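PDB 6BBT: major pilin backbone protein T-antigen, T13 from Streptococcus pyogenes, which forms the backbone of the group A streptococcal pilus, a covalently linked surface fibre, and serves as a serotyping antigen. Local coordinates for residues 13-18 and 63-68; 30-35 and 100-105. One frame throughout, in Å; residues are numbered along the deposited sequence.

Interaction 1 (13-18 and 63-68); sequences ITKSMI and AIVSYD
The apolar part of this contact is carried by K15 and M17 on one strand and V65 and Y67 on the other. CG2 of V65 meets CB of K15 at 3.8 Å, and the two side chains cross at about a right angle. The ring of Y67 reaches across to strand 13-17. K15 CG comes to the ring at its edge, near the ring plane, while CB of M17 packs obliquely on CZ at 3.9 Å.

The polar part centres on Y67 OH. It lies 3.5 Å from K15 CG and 3.7 Å from M17 CB, so methylene groups border the buried hydroxyl. Its hydrogen bond goes to the carbonyl O of K76.

K15 also has a covalent role. CG stands anti to the backbone N (chi1 175°), and a bend at chi2 (61°) turns the otherwise extended chain away from V65 and Y67. NZ is bonded to CG of N152, with E101 as its polar partner. The strand axes are 8.8 Å apart at closest and run 28° from parallel. This is face-to-face packing between two sheets of an Ig-like beta sandwich, built around the Lys-Asn isopeptide bond of a Gram-positive pilin domain.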
# COMPACT_ATOMS: atom_id res chain seq x y z
N ILE A 13 -18.11 5.25 -5.65
CA ILE A 13 -16.95 4.37 -5.78
C ILE A 13 -16.61 3.85 -4.38
O ILE A 13 -16.57 4.62 -3.41
CB ILE A 13 -15.70 5.11 -6.32
CG1 ILE A 13 -15.98 5.91 -7.60
CG2 ILE A 13 -14.55 4.13 -6.53
CD1 ILE A 13 -16.39 5.07 -8.81
N THR A 14 -16.36 2.55 -4.27
CA THR A 14 -15.89 1.95 -3.03
C THR A 14 -14.48 1.44 -3.27
O THR A 14 -14.19 0.85 -4.30
CB THR A 14 -16.80 0.80 -2.57
OG1 THR A 14 -18.05 1.35 -2.17
CG2 THR A 14 -16.20 0.05 -1.33
N LYS A 15 -13.61 1.68 -2.30
CA LYS A 15 -12.28 1.12 -2.30
C LYS A 15 -12.17 0.25 -1.08
O LYS A 15 -12.45 0.71 0.02
CB LYS A 15 -11.25 2.24 -2.22
CG LYS A 15 -9.81 1.76 -2.09
CD LYS A 15 -9.36 0.92 -3.28
CE LYS A 15 -7.93 0.44 -3.11
NZ LYS A 15 -7.40 -0.29 -4.29
N SER A 16 -11.75 -0.99 -1.27
CA SER A 16 -11.44 -1.89 -0.16
C SER A 16 -9.97 -2.23 -0.22
O SER A 16 -9.47 -2.65 -1.27
CB SER A 16 -12.27 -3.16 -0.24
OG SER A 16 -13.65 -2.84 -0.14
N MET A 17 -9.27 -2.01 0.89
CA MET A 17 -7.91 -2.49 1.04
C MET A 17 -7.99 -3.80 1.81
O MET A 17 -8.63 -3.85 2.86
CB MET A 17 -7.06 -1.49 1.82
CG MET A 17 -5.61 -1.92 1.99
SD MET A 17 -4.71 -1.75 0.44
CE MET A 17 -3.83 -0.19 0.71
N ILE A 18 -7.37 -4.85 1.29
CA ILE A 18 -7.30 -6.13 1.98
C ILE A 18 -6.42 -5.88 3.22
O ILE A 18 -5.27 -5.47 3.10
CB ILE A 18 -6.69 -7.24 1.11
CG1 ILE A 18 -7.55 -7.51 -0.15
CG2 ILE A 18 -6.47 -8.54 1.91
CD1 ILE A 18 -9.01 -7.84 0.13
N ALA A 63 -11.35 11.06 -8.89
CA ALA A 63 -11.82 10.90 -7.52
C ALA A 63 -10.70 10.19 -6.72
O ALA A 63 -9.96 9.36 -7.27
CB ALA A 63 -13.10 10.10 -7.50
N ILE A 64 -10.56 10.54 -5.45
CA ILE A 64 -9.45 10.00 -4.64
C ILE A 64 -9.94 9.53 -3.28
O ILE A 64 -10.90 10.06 -2.73
CB ILE A 64 -8.30 11.03 -4.46
CG1 ILE A 64 -8.73 12.20 -3.57
CG2 ILE A 64 -7.81 11.55 -5.81
CD1 ILE A 64 -7.60 13.18 -3.28
N VAL A 65 -9.27 8.50 -2.74
CA VAL A 65 -9.45 8.10 -1.34
C VAL A 65 -8.04 8.04 -0.77
O VAL A 65 -7.07 7.82 -1.51
CB VAL A 65 -10.18 6.74 -1.13
CG1 VAL A 65 -11.63 6.78 -1.59
CG2 VAL A 65 -9.42 5.59 -1.77
N SER A 66 -7.95 8.22 0.54
CA SER A 66 -6.67 8.32 1.23
C SER A 66 -6.64 7.34 2.36
O SER A 66 -7.64 7.21 3.08
CB SER A 66 -6.50 9.72 1.82
OG SER A 66 -6.48 10.65 0.77
N TYR A 67 -5.50 6.66 2.52
CA TYR A 67 -5.22 5.84 3.69
C TYR A 67 -4.08 6.44 4.50
O TYR A 67 -3.22 7.12 3.96
CB TYR A 67 -4.83 4.44 3.25
CG TYR A 67 -5.98 3.67 2.73
CD1 TYR A 67 -6.79 2.94 3.59
CD2 TYR A 67 -6.30 3.68 1.38
CE1 TYR A 67 -7.87 2.22 3.13
CE2 TYR A 67 -7.40 2.97 0.89
CZ TYR A 67 -8.19 2.24 1.78
OH TYR A 67 -9.27 1.50 1.34
N ASP A 68 -4.06 6.22 5.80
CA ASP A 68 -2.87 6.54 6.57
C ASP A 68 -2.57 5.47 7.60
O ASP A 68 -3.32 4.49 7.74
CB ASP A 68 -2.93 7.97 7.13
CG ASP A 68 -3.89 8.14 8.29
OD1 ASP A 68 -4.20 7.18 9.04
OD2 ASP A 68 -4.32 9.29 8.45

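Interaction 2 (30-35 and 100-105); sequences TFTFTI and SEQNDG
F33 and E101 form a non-hydrogen-bonded antiparallel pair, and T34 with S100 the hydrogen-bonded pair beside it, where strands 29-37 and 93-101 join in one sheet of the beta sandwich. T34 N donates a hydrogen bond to S100 O at 2.9 Å, and S100 N returns one to T34 O at 3.0 Å. On the far side of F33 and E101, Q102 N donates a hydrogen bond to T32 O at 2.9 Å, almost straight (163°).

On the buried face E101 and F33 run side by side. With CG anti to the backbone N (chi1 178°) and the chain extended, the carboxylate of E101 reaches the two phenylalanines. OE1 sits 3.4 Å from CE1 of F33, at the edge of that ring, and OE2 lies 3.7 Å from CD1 of F31. OE1 accepts a hydrogen bond from NZ of K15, and OE2 one from D112 N. This places E101 beside the K15-N152 isopeptide bond, consistent with the acidic residue that assists such bonds in related pilins.

The other face is bridged by water. Water 4 links T34 OG1 to S100 OG. Water 1 joins T30 OG1, T32 OG1 and D104 OD2. Where direct pairing gives out, water 2 sits between the chains, tying T32 N to Q102 O and D104 OD2, donating to the carboxylate at 2.8 Å.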
# COMPACT_ATOMS: atom_id res chain seq x y z
N THR A 30 -2.59 7.30 -1.39
CA THR A 30 -3.90 7.61 -1.98
C THR A 30 -4.12 6.67 -3.13
O THR A 30 -3.17 6.13 -3.70
CB THR A 30 -4.00 9.06 -2.50
OG1 THR A 30 -3.01 9.25 -3.50
CG2 THR A 30 -3.77 10.04 -1.36
N PHE A 31 -5.38 6.41 -3.43
CA PHE A 31 -5.75 5.75 -4.67
C PHE A 31 -6.59 6.72 -5.48
O PHE A 31 -7.43 7.42 -4.94
CB PHE A 31 -6.54 4.47 -4.40
CG PHE A 31 -5.72 3.43 -3.71
CD1 PHE A 31 -4.97 2.54 -4.45
CD2 PHE A 31 -5.63 3.41 -2.34
CE1 PHE A 31 -4.18 1.59 -3.83
CE2 PHE A 31 -4.83 2.47 -1.70
CZ PHE A 31 -4.10 1.56 -2.45
N THR A 32 -6.35 6.75 -6.79
CA THR A 32 -7.00 7.67 -7.68
C THR A 32 -7.81 6.89 -8.71
O THR A 32 -7.30 5.97 -9.33
CB THR A 32 -5.95 8.55 -8.37
OG1 THR A 32 -5.35 9.39 -7.38
CG2 THR A 32 -6.58 9.45 -9.45
N PHE A 33 -9.07 7.28 -8.85
CA PHE A 33 -9.93 6.70 -9.87
C PHE A 33 -10.12 7.75 -10.97
O PHE A 33 -10.20 8.95 -10.69
CB PHE A 33 -11.24 6.29 -9.23
CG PHE A 33 -11.04 5.62 -7.93
CD1 PHE A 33 -10.49 4.36 -7.89
CD2 PHE A 33 -11.24 6.31 -6.74
CE1 PHE A 33 -10.22 3.75 -6.67
CE2 PHE A 33 -10.99 5.69 -5.52
CZ PHE A 33 -10.47 4.41 -5.50
N THR A 34 -10.15 7.27 -12.21
CA THR A 34 -10.25 8.12 -13.38
C THR A 34 -11.51 7.72 -14.12
O THR A 34 -11.83 6.54 -14.23
CB THR A 34 -9.07 7.90 -14.34
OG1 THR A 34 -7.85 8.00 -13.61
CG2 THR A 34 -9.07 8.96 -15.43
N ILE A 35 -12.19 8.72 -14.65
CA ILE A 35 -13.31 8.51 -15.56
C ILE A 35 -12.95 9.19 -16.88
O ILE A 35 -12.45 10.31 -16.89
CB ILE A 35 -14.65 9.01 -14.97
CG1 ILE A 35 -15.81 8.60 -15.88
CG2 ILE A 35 -14.67 10.51 -14.73
CD1 ILE A 35 -17.14 8.67 -15.18
N SER A 100 -11.56 3.53 -14.09
CA SER A 100 -10.45 2.66 -13.71
C SER A 100 -9.72 3.26 -12.53
O SER A 100 -9.98 4.41 -12.15
CB SER A 100 -9.48 2.49 -14.88
OG SER A 100 -9.01 3.75 -15.28
N GLU A 101 -8.83 2.46 -11.96
CA GLU A 101 -7.96 2.91 -10.88
C GLU A 101 -6.57 3.03 -11.44
O GLU A 101 -6.07 2.11 -12.05
CB GLU A 101 -7.94 1.89 -9.75
CG GLU A 101 -7.00 2.28 -8.61
CD GLU A 101 -7.03 1.25 -7.47
OE1 GLU A 101 -8.01 1.19 -6.72
OE2 GLU A 101 -6.05 0.51 -7.35
N GLN A 102 -5.94 4.15 -11.17
CA GLN A 102 -4.55 4.38 -11.54
C GLN A 102 -3.59 3.46 -10.78
O GLN A 102 -3.70 3.29 -9.56
CB GLN A 102 -4.23 5.84 -11.22
CG GLN A 102 -2.87 6.34 -11.58
CD GLN A 102 -2.78 7.84 -11.41
OE1 GLN A 102 -2.60 8.36 -10.29
NE2 GLN A 102 -2.94 8.56 -12.51
N ASN A 103 -2.67 2.85 -11.52
CA ASN A 103 -1.57 2.13 -10.91
C ASN A 103 -0.43 3.11 -10.59
O ASN A 103 0.34 3.49 -11.47
CB ASN A 103 -1.10 0.99 -11.80
CG ASN A 103 -0.17 0.04 -11.08
OD1 ASN A 103 0.76 0.46 -10.38
ND2 ASN A 103 -0.40 -1.25 -11.25
N ASP A 104 -0.32 3.51 -9.32
CA ASP A 104 0.72 4.47 -8.92
C ASP A 104 2.10 3.85 -8.75
O ASP A 104 3.06 4.59 -8.55
CB ASP A 104 0.32 5.20 -7.65
CG ASP A 104 -0.97 5.97 -7.80
OD1 ASP A 104 -1.18 6.59 -8.87
OD2 ASP A 104 -1.77 5.99 -6.85
N GLY A 105 2.20 2.53 -8.77
CA GLY A 105 3.50 1.85 -8.71
C GLY A 105 4.27 1.98 -7.39
O GLY A 105 5.48 1.81 -7.38
O HOH W 1 -3.24 8.25 -6.12
O HOH W 2 -4.34 5.03 -7.49
O HOH W 3 -10.68 5.12 -16.94
O HOH W 4 -6.92 5.30 -14.03

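The centres of the two interactions lie about 10 Å apart in the same isopeptide-containing domain. Along the chain their segments alternate: 13-18, 30-35, 63-68, 100-105. Strand 29-37 lies between 62-67 and 93-101, antiparallel to both, in one sheet. Interaction 2 is therefore a join within that sheet, whereas interaction 1 spans from it to strand 10-17 in the facing one. They meet directly: F33 N is 2.8 Å from A63 O, a probable hydrogen bond. Both border the K15-N152 cross-link: interaction 1 supplies its lysine and interaction 2 the glutamate beside it. The cross-link probably stiffens the pilin subunit.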